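Local coordinates for penicillin binding protein 2X (Streptococcus thermophilus, PDB 5U47) that probably cross-links the peptides of adjacent glycan strands in septal peptidoglycan, a transpeptidase activity that beta-lactams are expected to block by acylation, at residues S59-S62 with P63-K67; S467-R470 with N471-S475; W658-K661 with N662-F666. The protein carries 1 engineered substitution. One frame throughout, in Å; residues are numbered along the deposited sequence.

Interaction 1: residues S59-S62 with P63-K67; sequences SYVS and PTREK
A type I beta turn from S62 to R65, with a G1-type bulge formed by R65 and E66, closes this short surface hairpin, and S62 does most of the closing. Its carbonyl oxygen accepts from the turn's last amide, R65 N to S62 O, 2.8 Å, with the donor well above the carbonyl plane. The amide of the same residue bonds one residue further on: S62 N donates to E66 O at 3.0 Å and 161°. The positive phi of R65 (68°) is the left-handed conformation expected at this position of such a bulge.

The S62 hydroxyl adds a third link. With OG turned between its own backbone N and carbonyl carbon (chi1 77°), it faces into the turn and accepts from E66 N at 3.1 Å. A water bridges the same two residues, lying 2.7 Å from S62 OG and donating to E66 OE2 across 2.7 Å; the extended E66 side chain carries the carboxylate out to it. V61 CA also lies 3.2 Å from E66 O, a bent CA-H...O contact. Beside this, V61 CB rests against the backbone of R65, 3.9 Å from R65 CA, and V61 and K67 pair in a single backbone bridge.

The hairpin lies on the route from strand 42-55 to helix 72-86. At its base Y60 bonds through its backbone to L68 and through its hydroxyl to E194, while E66 touches K132 in the loop leading into strand 134-143.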
ATOM      1  N   SER A  59     -35.376  12.957  40.559  1.00 51.30           N
ATOM      2  CA  SER A  59     -35.682  14.140  39.742  1.00 51.37           C
ATOM      3  C   SER A  59     -35.994  13.780  38.286  1.00 49.22           C
ATOM      4  O   SER A  59     -36.493  14.622  37.542  1.00 47.34           O
ATOM      5  CB  SER A  59     -34.535  15.162  39.777  1.00 52.57           C
ATOM      6  OG  SER A  59     -34.380  15.709  41.074  1.00 54.32           O
ATOM      7  N   TYR A  60     -35.716  12.542  37.881  1.00 48.90           N
ATOM      8  CA  TYR A  60     -35.950  12.126  36.493  1.00 48.99           C
ATOM      9  C   TYR A  60     -37.424  11.755  36.265  1.00 48.00           C
ATOM     10  O   TYR A  60     -37.798  10.586  36.215  1.00 47.52           O
ATOM     11  CB  TYR A  60     -34.995  10.982  36.126  1.00 50.59           C
ATOM     12  CG  TYR A  60     -34.956  10.609  34.655  1.00 50.42           C
ATOM     13  CD1 TYR A  60     -34.465  11.503  33.705  1.00 52.13           C
ATOM     14  CD2 TYR A  60     -35.325   9.326  34.226  1.00 51.68           C
ATOM     15  CE1 TYR A  60     -34.398  11.156  32.353  1.00 51.13           C
ATOM     16  CE2 TYR A  60     -35.253   8.961  32.886  1.00 51.09           C
ATOM     17  CZ  TYR A  60     -34.794   9.879  31.950  1.00 51.75           C
ATOM     18  OH  TYR A  60     -34.719   9.517  30.618  1.00 51.02           O
ATOM     19  N   VAL A  61     -38.251  12.787  36.127  1.00 48.53           N
ATOM     20  CA  VAL A  61     -39.682  12.627  35.916  1.00 48.74           C
ATOM     21  C   VAL A  61     -40.142  13.437  34.710  1.00 49.03           C
ATOM     22  O   VAL A  61     -39.472  14.393  34.306  1.00 48.65           O
ATOM     23  CB  VAL A  61     -40.478  13.089  37.161  1.00 49.11           C
ATOM     24  CG1 VAL A  61     -40.033  12.315  38.391  1.00 48.78           C
ATOM     25  CG2 VAL A  61     -40.339  14.599  37.394  1.00 49.22           C
ATOM     26  N   SER A  62     -41.285  13.053  34.146  1.00 50.01           N
ATOM     27  CA  SER A  62     -41.876  13.777  33.018  1.00 51.88           C
ATOM     28  C   SER A  62     -42.487  15.071  33.556  1.00 55.00           C
ATOM     29  O   SER A  62     -42.572  15.248  34.771  1.00 54.63           O
ATOM     30  CB  SER A  62     -42.985  12.945  32.347  1.00 52.43           C
ATOM     31  OG  SER A  62     -44.204  12.968  33.098  1.00 52.00           O
ATOM     32  N   PRO A  63     -42.930  15.975  32.658  1.00 58.10           N
ATOM     33  CA  PRO A  63     -43.593  17.205  33.109  1.00 59.44           C
ATOM     34  C   PRO A  63     -44.823  16.982  34.021  1.00 60.55           C
ATOM     35  O   PRO A  63     -45.147  17.872  34.817  1.00 62.16           O
ATOM     36  CB  PRO A  63     -43.991  17.879  31.797  1.00 61.19           C
ATOM     37  CG  PRO A  63     -42.935  17.450  30.836  1.00 59.69           C
ATOM     38  CD  PRO A  63     -42.571  16.045  31.227  1.00 58.53           C
ATOM     39  N   THR A  64     -45.492  15.825  33.910  1.00 59.20           N
ATOM     40  CA  THR A  64     -46.642  15.491  34.789  1.00 59.74           C
ATOM     41  C   THR A  64     -46.218  14.621  35.985  1.00 58.76           C
ATOM     42  O   THR A  64     -47.064  14.053  36.684  1.00 60.57           O
ATOM     43  CB  THR A  64     -47.788  14.774  34.031  1.00 61.40           C
ATOM     44  OG1 THR A  64     -47.300  13.568  33.421  1.00 62.26           O
ATOM     45  CG2 THR A  64     -48.385  15.684  32.971  1.00 62.17           C
ATOM     46  N   ARG A  65     -44.909  14.548  36.221  1.00 55.24           N
ATOM     47  CA  ARG A  65     -44.315  13.768  37.311  1.00 55.01           C
ATOM     48  C   ARG A  65     -44.438  12.260  37.186  1.00 53.94           C
ATOM     49  O   ARG A  65     -44.429  11.562  38.192  1.00 51.24           O
ATOM     50  CB  ARG A  65     -44.788  14.248  38.691  1.00 54.58           C
ATOM     51  CG  ARG A  65     -44.406  15.680  38.943  1.00 54.39           C
ATOM     52  CD  ARG A  65     -44.823  16.149  40.320  1.00 54.04           C
ATOM     53  NE  ARG A  65     -44.435  17.542  40.468  1.00 54.48           N
ATOM     54  CZ  ARG A  65     -45.100  18.578  39.955  1.00 54.22           C
ATOM     55  NH1 ARG A  65     -44.644  19.816  40.151  1.00 53.77           N
ATOM     56  NH2 ARG A  65     -46.218  18.393  39.248  1.00 53.71           N
ATOM     57  N   GLU A  66     -44.547  11.759  35.952  1.00 55.20           N
ATOM     58  CA  GLU A  66     -44.503  10.316  35.736  1.00 57.62           C
ATOM     59  C   GLU A  66     -43.074   9.953  36.086  1.00 55.34           C
ATOM     60  O   GLU A  66     -42.138  10.602  35.603  1.00 56.40           O
ATOM     61  CB  GLU A  66     -44.763   9.919  34.273  1.00 59.73           C
ATOM     62  CG  GLU A  66     -44.653   8.408  34.029  1.00 60.40           C
ATOM     63  CD  GLU A  66     -44.673   8.007  32.557  1.00 62.42           C
ATOM     64  OE1 GLU A  66     -44.586   6.788  32.289  1.00 64.88           O
ATOM     65  OE2 GLU A  66     -44.762   8.888  31.668  1.00 63.26           O
ATOM     66  N   LYS A  67     -42.902   8.942  36.928  1.00 53.71           N
ATOM     67  CA  LYS A  67     -41.569   8.517  37.314  1.00 52.42           C
ATOM     68  C   LYS A  67     -40.926   7.762  36.141  1.00 50.01           C
ATOM     69  O   LYS A  67     -41.457   6.747  35.679  1.00 47.77           O
ATOM     70  CB  LYS A  67     -41.620   7.649  38.562  1.00 53.19           C
ATOM     71  CG  LYS A  67     -42.231   8.355  39.763  1.00 55.91           C
ATOM     72  CD  LYS A  67     -42.238   7.455  40.983  1.00 57.03           C
ATOM     73  CE  LYS A  67     -42.796   8.184  42.198  1.00 59.03           C
ATOM     74  NZ  LYS A  67     -44.169   8.694  41.954  1.00 59.61           N
TER
HETATM   75  O   HOH W   1     -45.823  11.364  31.627  0.50 41.73           O

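Interaction 2: residues S467-R470 with N471-S475; sequences SETR and NYMIS. With ACT (acetate ion), chain D.
E468 O is gripped by two donors, the amide of Y472 one helical turn on and a water. The Y472 N to E468 O bond is short and nearly straight, 2.9 Å and 167°, while the water donates to E468 O from 3.1 Å. That same water is held by the side-chain amide of N471, ND2 donating to it over 3.0 Å, and it sits over the centre of one face of the Y472 ring. Y472 CD2 also comes close to E468 O.

A second water joins the ends of the E468 and Y472 side chains. It lies at the edge of the tyrosine ring, in its plane, 2.9 Å from Y472 OH, and donates to E468 OE2 across 2.6 Å. Extended beyond CG, the glutamate reaches out along the ring to meet it; its other oxygen, OE1, accepts from Q464.

All this lies on helix 463-478 of the transpeptidase domain, whose buried side faces helix 297-308 and strand 503-510. M473 points its thioether into that interface, where it touches V299, next to the lysine of a probable SxxK motif, and K505, the lysine of a probable KSG motif. On the way, M473 SD passes T469 CG2 obliquely at 4.0 Å. R470 instead folds back, bent at chi3 (-51°), with S467 CA against one face of its guanidinium, toward the rim; NE, NH1 and NH2 donate to the carbonyls of S536, I426 and E537. R470 O accepts only weakly from I474 N. Further along, S475 OG donates at 2.7 Å to ACT O of a bound acetate, probably from the crystallisation liquor.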
ATOM      1  N   SER A 467      11.668  -7.690 -22.952  1.00 29.38           N
ATOM      2  CA  SER A 467      11.597  -9.106 -23.249  1.00 31.55           C
ATOM      3  C   SER A 467      12.967  -9.791 -23.160  1.00 32.04           C
ATOM      4  O   SER A 467      13.096 -10.895 -22.610  1.00 30.93           O
ATOM      5  CB  SER A 467      11.023  -9.285 -24.654  1.00 34.74           C
ATOM      6  OG  SER A 467      11.154 -10.624 -25.087  1.00 39.59           O
ATOM      7  N   GLU A 468      13.983  -9.143 -23.726  1.00 32.52           N
ATOM      8  CA  GLU A 468      15.347  -9.675 -23.669  1.00 33.61           C
ATOM      9  C   GLU A 468      15.871  -9.695 -22.237  1.00 31.76           C
ATOM     10  O   GLU A 468      16.531 -10.655 -21.830  1.00 32.40           O
ATOM     11  CB  GLU A 468      16.282  -8.927 -24.631  1.00 35.94           C
ATOM     12  CG  GLU A 468      15.916  -9.213 -26.076  1.00 38.15           C
ATOM     13  CD  GLU A 468      16.799  -8.503 -27.087  1.00 42.34           C
ATOM     14  OE1 GLU A 468      16.529  -8.631 -28.313  1.00 44.17           O
ATOM     15  OE2 GLU A 468      17.758  -7.821 -26.666  1.00 44.79           O
ATOM     16  N   THR A 469      15.564  -8.654 -21.476  1.00 30.09           N
ATOM     17  CA  THR A 469      15.955  -8.595 -20.074  1.00 29.80           C
ATOM     18  C   THR A 469      15.352  -9.792 -19.319  1.00 29.45           C
ATOM     19  O   THR A 469      16.069 -10.480 -18.587  1.00 29.82           O
ATOM     20  CB  THR A 469      15.532  -7.263 -19.409  1.00 28.96           C
ATOM     21  OG1 THR A 469      16.193  -6.176 -20.061  1.00 29.84           O
ATOM     22  CG2 THR A 469      15.914  -7.242 -17.941  1.00 28.85           C
ATOM     23  N   ARG A 470      14.063 -10.071 -19.554  1.00 28.12           N
ATOM     24  CA  ARG A 470      13.394 -11.203 -18.892  1.00 27.73           C
ATOM     25  C   ARG A 470      14.029 -12.536 -19.270  1.00 28.81           C
ATOM     26  O   ARG A 470      14.190 -13.408 -18.421  1.00 28.32           O
ATOM     27  CB  ARG A 470      11.895 -11.239 -19.183  1.00 26.81           C
ATOM     28  CG  ARG A 470      11.088 -10.116 -18.516  1.00 25.90           C
ATOM     29  CD  ARG A 470       9.587 -10.399 -18.528  1.00 24.67           C
ATOM     30  NE  ARG A 470       9.090 -10.760 -19.860  1.00 26.32           N
ATOM     31  CZ  ARG A 470       8.800  -9.902 -20.842  1.00 28.33           C
ATOM     32  NH1 ARG A 470       8.957  -8.582 -20.697  1.00 28.21           N
ATOM     33  NH2 ARG A 470       8.366 -10.369 -22.005  1.00 29.56           N
ATOM     34  N   ASN A 471      14.401 -12.685 -20.536  1.00 30.87           N
ATOM     35  CA  ASN A 471      15.057 -13.911 -20.977  1.00 33.06           C
ATOM     36  C   ASN A 471      16.447 -14.063 -20.321  1.00 32.57           C
ATOM     37  O   ASN A 471      16.781 -15.145 -19.850  1.00 32.49           O
ATOM     38  CB  ASN A 471      15.146 -13.991 -22.492  1.00 35.91           C
ATOM     39  CG  ASN A 471      15.798 -15.282 -22.952  1.00 40.34           C
ATOM     40  OD1 ASN A 471      15.358 -16.372 -22.583  1.00 44.07           O
ATOM     41  ND2 ASN A 471      16.866 -15.167 -23.728  1.00 41.89           N
ATOM     42  N   TYR A 472      17.239 -12.993 -20.260  1.00 32.11           N
ATOM     43  CA  TYR A 472      18.549 -13.078 -19.583  1.00 33.57           C
ATOM     44  C   TYR A 472      18.369 -13.451 -18.111  1.00 31.88           C
ATOM     45  O   TYR A 472      19.181 -14.180 -17.546  1.00 33.00           O
ATOM     46  CB  TYR A 472      19.365 -11.778 -19.709  1.00 34.10           C
ATOM     47  CG  TYR A 472      19.845 -11.485 -21.115  1.00 35.82           C
ATOM     48  CD1 TYR A 472      20.679 -12.373 -21.778  1.00 37.92           C
ATOM     49  CD2 TYR A 472      19.511 -10.301 -21.764  1.00 35.71           C
ATOM     50  CE1 TYR A 472      21.137 -12.116 -23.067  1.00 39.01           C
ATOM     51  CE2 TYR A 472      19.958 -10.040 -23.046  1.00 37.12           C
ATOM     52  CZ  TYR A 472      20.772 -10.950 -23.688  1.00 38.89           C
ATOM     53  OH  TYR A 472      21.222 -10.690 -24.955  1.00 41.55           O
ATOM     54  N   MET A 473      17.286 -12.973 -17.509  1.00 29.95           N
ATOM     55  CA  MET A 473      16.971 -13.280 -16.099  1.00 29.67           C
ATOM     56  C   MET A 473      16.617 -14.754 -15.829  1.00 29.78           C
ATOM     57  O   MET A 473      16.654 -15.192 -14.675  1.00 30.80           O
ATOM     58  CB  MET A 473      15.857 -12.355 -15.587  1.00 27.98           C
ATOM     59  CG  MET A 473      16.314 -10.930 -15.335  1.00 27.77           C
ATOM     60  SD  MET A 473      14.954  -9.774 -15.034  1.00 26.53           S
ATOM     61  CE  MET A 473      14.458 -10.237 -13.380  1.00 25.48           C
ATOM     62  N   ILE A 474      16.261 -15.520 -16.859  1.00 29.97           N
ATOM     63  CA  ILE A 474      16.006 -16.956 -16.674  1.00 30.58           C
ATOM     64  C   ILE A 474      17.316 -17.640 -16.248  1.00 32.46           C
ATOM     65  O   ILE A 474      17.332 -18.501 -15.345  1.00 31.96           O
ATOM     66  CB  ILE A 474      15.467 -17.629 -17.961  1.00 31.84           C
ATOM     67  CG1 ILE A 474      14.049 -17.129 -18.290  1.00 31.68           C
ATOM     68  CG2 ILE A 474      15.478 -19.155 -17.835  1.00 33.33           C
ATOM     69  CD1 ILE A 474      13.524 -17.600 -19.630  1.00 33.01           C
ATOM     70  N   SER A 475      18.411 -17.243 -16.891  1.00 33.45           N
ATOM     71  CA  SER A 475      19.727 -17.836 -16.616  1.00 35.23           C
ATOM     72  C   SER A 475      20.229 -17.603 -15.206  1.00 34.67           C
ATOM     73  O   SER A 475      21.019 -18.393 -14.698  1.00 35.26           O
ATOM     74  CB  SER A 475      20.773 -17.385 -17.643  1.00 36.47           C
ATOM     75  OG  SER A 475      20.398 -17.824 -18.931  1.00 37.40           O
TER
HETATM   76  C   ACT D 803      21.582 -21.485 -19.009  1.00 47.63           C
HETATM   77  O   ACT D 803      21.309 -20.298 -19.277  1.00 43.34           O
HETATM   78  OXT ACT D 803      20.737 -22.255 -18.499  1.00 46.53           O
HETATM   79  CH3 ACT D 803      22.961 -22.000 -19.323  1.00 47.25           C
HETATM   80  O   HOH W   2      17.760 -12.321 -24.075  0.50 27.41           O
HETATM   81  O   HOH W   3      20.284  -8.226 -26.083  1.00 41.28           O

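Interaction 3: residues W658-K661 with N662-F666; sequences WTKK and NVETF
K661 O accepts twice from T665, from its amide N at 3.0 Å and from its hydroxyl OG1 at 2.9 Å, the two donors reaching it from opposite faces of the carbonyl plane. The contact is the N-terminal part of helix 660-670 in a PASTA domain, with the residues leading into it, and T659 is the N-cap. A chi1 of 60° folds the T659 hydroxyl over the helix start, where OG1 accepts from N662 N at 3.3 Å, while T659 O takes V663 N. The next rung is shorter, E664 N to K660 O at 2.8 Å.

Q641, on strand 641-646, ties this helix start to that strand: it accepts from T659 N and, through its carbonyl, from N662 ND2. K660 and E664 cross with their charged ends apart, and the lysine instead makes a cation-pi contact with Y676. V663 packs on I674 and V684.

W658 turns its six-membered ring edge-on to the face of F666, an offset edge-to-face pair with centroids 5.7 Å apart and planes at 88°. W658 CZ3 touches F666 CB at 3.7 Å, and W658 CB meets V663 CG2 at 4.0 Å.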
ATOM      1  N   TRP A 658      -0.527   9.051 -22.549  1.00 22.67           N
ATOM      2  CA  TRP A 658      -1.391  10.236 -22.432  1.00 23.34           C
ATOM      3  C   TRP A 658      -2.552  10.200 -23.423  1.00 24.31           C
ATOM      4  O   TRP A 658      -2.382   9.793 -24.580  1.00 24.66           O
ATOM      5  CB  TRP A 658      -0.611  11.528 -22.710  1.00 23.85           C
ATOM      6  CG  TRP A 658       0.295  11.989 -21.628  1.00 24.42           C
ATOM      7  CD1 TRP A 658       0.894  11.230 -20.675  1.00 24.51           C
ATOM      8  CD2 TRP A 658       0.806  13.313 -21.461  1.00 24.97           C
ATOM      9  NE1 TRP A 658       1.704  12.004 -19.893  1.00 24.25           N
ATOM     10  CE2 TRP A 658       1.665  13.291 -20.349  1.00 25.24           C
ATOM     11  CE3 TRP A 658       0.583  14.529 -22.118  1.00 25.91           C
ATOM     12  CZ2 TRP A 658       2.339  14.437 -19.894  1.00 27.04           C
ATOM     13  CZ3 TRP A 658       1.251  15.684 -21.652  1.00 26.59           C
ATOM     14  CH2 TRP A 658       2.112  15.621 -20.559  1.00 26.92           C
ATOM     15  N   THR A 659      -3.719  10.666 -22.989  1.00 24.52           N
ATOM     16  CA  THR A 659      -4.826  10.820 -23.925  1.00 25.26           C
ATOM     17  C   THR A 659      -4.548  12.009 -24.844  1.00 25.89           C
ATOM     18  O   THR A 659      -3.763  12.905 -24.507  1.00 25.15           O
ATOM     19  CB  THR A 659      -6.171  11.068 -23.220  1.00 25.43           C
ATOM     20  OG1 THR A 659      -6.093  12.267 -22.422  1.00 24.98           O
ATOM     21  CG2 THR A 659      -6.549   9.858 -22.359  1.00 26.23           C
ATOM     22  N   LYS A 660      -5.181  12.012 -26.008  1.00 27.01           N
ATOM     23  CA  LYS A 660      -5.018  13.118 -26.954  1.00 30.01           C
ATOM     24  C   LYS A 660      -5.483  14.436 -26.316  1.00 29.21           C
ATOM     25  O   LYS A 660      -4.847  15.470 -26.475  1.00 28.80           O
ATOM     26  CB  LYS A 660      -5.785  12.856 -28.254  1.00 31.80           C
ATOM     27  CG  LYS A 660      -5.529  13.933 -29.299  1.00 33.19           C
ATOM     28  CD  LYS A 660      -6.198  13.635 -30.628  1.00 34.43           C
ATOM     29  CE  LYS A 660      -5.864  14.728 -31.641  1.00 34.79           C
ATOM     30  NZ  LYS A 660      -6.279  14.369 -33.023  1.00 37.76           N
ATOM     31  N   LYS A 661      -6.582  14.382 -25.569  1.00 29.40           N
ATOM     32  CA  LYS A 661      -7.088  15.574 -24.858  1.00 29.24           C
ATOM     33  C   LYS A 661      -5.993  16.183 -23.990  1.00 26.35           C
ATOM     34  O   LYS A 661      -5.802  17.398 -23.971  1.00 27.36           O
ATOM     35  CB  LYS A 661      -8.293  15.197 -23.977  1.00 31.36           C
ATOM     36  CG  LYS A 661      -8.915  16.339 -23.167  1.00 34.51           C
ATOM     37  CD  LYS A 661     -10.055  15.790 -22.300  1.00 36.96           C
ATOM     38  CE  LYS A 661     -10.764  16.869 -21.490  1.00 38.85           C
ATOM     39  NZ  LYS A 661      -9.891  17.523 -20.487  1.00 40.48           N
ATOM     40  N   ASN A 662      -5.267  15.337 -23.277  1.00 23.53           N
ATOM     41  CA  ASN A 662      -4.179  15.820 -22.427  1.00 22.99           C
ATOM     42  C   ASN A 662      -2.959  16.333 -23.208  1.00 22.97           C
ATOM     43  O   ASN A 662      -2.368  17.335 -22.828  1.00 22.50           O
ATOM     44  CB  ASN A 662      -3.854  14.802 -21.352  1.00 22.64           C
ATOM     45  CG  ASN A 662      -4.954  14.725 -20.308  1.00 22.70           C
ATOM     46  OD1 ASN A 662      -5.681  15.707 -20.108  1.00 23.37           O
ATOM     47  ND2 ASN A 662      -5.089  13.569 -19.633  1.00 23.14           N
ATOM     48  N   VAL A 663      -2.625  15.686 -24.319  1.00 23.47           N
ATOM     49  CA  VAL A 663      -1.566  16.185 -25.173  1.00 24.13           C
ATOM     50  C   VAL A 663      -1.955  17.585 -25.664  1.00 25.56           C
ATOM     51  O   VAL A 663      -1.130  18.486 -25.648  1.00 25.30           O
ATOM     52  CB  VAL A 663      -1.293  15.265 -26.385  1.00 23.02           C
ATOM     53  CG1 VAL A 663      -0.247  15.886 -27.290  1.00 23.23           C
ATOM     54  CG2 VAL A 663      -0.808  13.895 -25.923  1.00 22.45           C
ATOM     55  N   GLU A 664      -3.217  17.753 -26.084  1.00 27.31           N
ATOM     56  CA  GLU A 664      -3.716  19.063 -26.572  1.00 28.83           C
ATOM     57  C   GLU A 664      -3.689  20.147 -25.489  1.00 27.66           C
ATOM     58  O   GLU A 664      -3.334  21.291 -25.759  1.00 27.13           O
ATOM     59  CB  GLU A 664      -5.152  18.954 -27.110  1.00 33.32           C
ATOM     60  CG  GLU A 664      -5.305  18.145 -28.395  1.00 37.53           C
ATOM     61  CD  GLU A 664      -6.730  18.155 -28.945  1.00 46.05           C
ATOM     62  OE1 GLU A 664      -7.233  17.078 -29.345  1.00 53.12           O
ATOM     63  OE2 GLU A 664      -7.362  19.240 -28.970  1.00 58.43           O
ATOM     64  N   THR A 665      -4.083  19.786 -24.273  1.00 26.13           N
ATOM     65  CA  THR A 665      -4.112  20.735 -23.171  1.00 26.60           C
ATOM     66  C   THR A 665      -2.686  21.200 -22.868  1.00 26.80           C
ATOM     67  O   THR A 665      -2.417  22.392 -22.772  1.00 27.85           O
ATOM     68  CB  THR A 665      -4.747  20.120 -21.917  1.00 26.33           C
ATOM     69  OG1 THR A 665      -6.089  19.717 -22.224  1.00 27.26           O
ATOM     70  CG2 THR A 665      -4.769  21.113 -20.774  1.00 26.54           C
ATOM     71  N   PHE A 666      -1.786  20.238 -22.739  1.00 26.69           N
ATOM     72  CA  PHE A 666      -0.379  20.504 -22.510  1.00 26.40           C
ATOM     73  C   PHE A 666       0.222  21.415 -23.574  1.00 28.03           C
ATOM     74  O   PHE A 666       0.961  22.368 -23.261  1.00 29.48           O
ATOM     75  CB  PHE A 666       0.391  19.164 -22.484  1.00 26.49           C
ATOM     76  CG  PHE A 666       1.860  19.312 -22.741  1.00 26.30           C
ATOM     77  CD1 PHE A 666       2.673  19.969 -21.835  1.00 27.55           C
ATOM     78  CD2 PHE A 666       2.422  18.841 -23.917  1.00 27.66           C
ATOM     79  CE1 PHE A 666       4.033  20.139 -22.092  1.00 28.11           C
ATOM     80  CE2 PHE A 666       3.783  18.992 -24.178  1.00 28.25           C
ATOM     81  CZ  PHE A 666       4.584  19.647 -23.262  1.00 28.32           C
TER
HETATM   82  O   HOH W   4      -7.876  16.137 -18.581  1.00 25.60           O

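The three contacts follow one another along the chain without overlap, each in a different domain family: interaction 1 in the dimerisation domain, interaction 2 in the transpeptidase domain and interaction 3 in the PASTA domain of residues 650-707. Interactions 1 and 2 lie on opposite sides of the chain's centre, their own centres 84 Å apart, which reflects how elongated the molecule is. Interaction 3 is closer to the catalytic domain, with its centre 35 Å from that of interaction 2 and nearest atoms about 20 Å apart, but 71 Å between centres from interaction 1. None touches another: a surface hairpin and segments of helices 463-478 and 660-670, they are each local, so none bridges two domains.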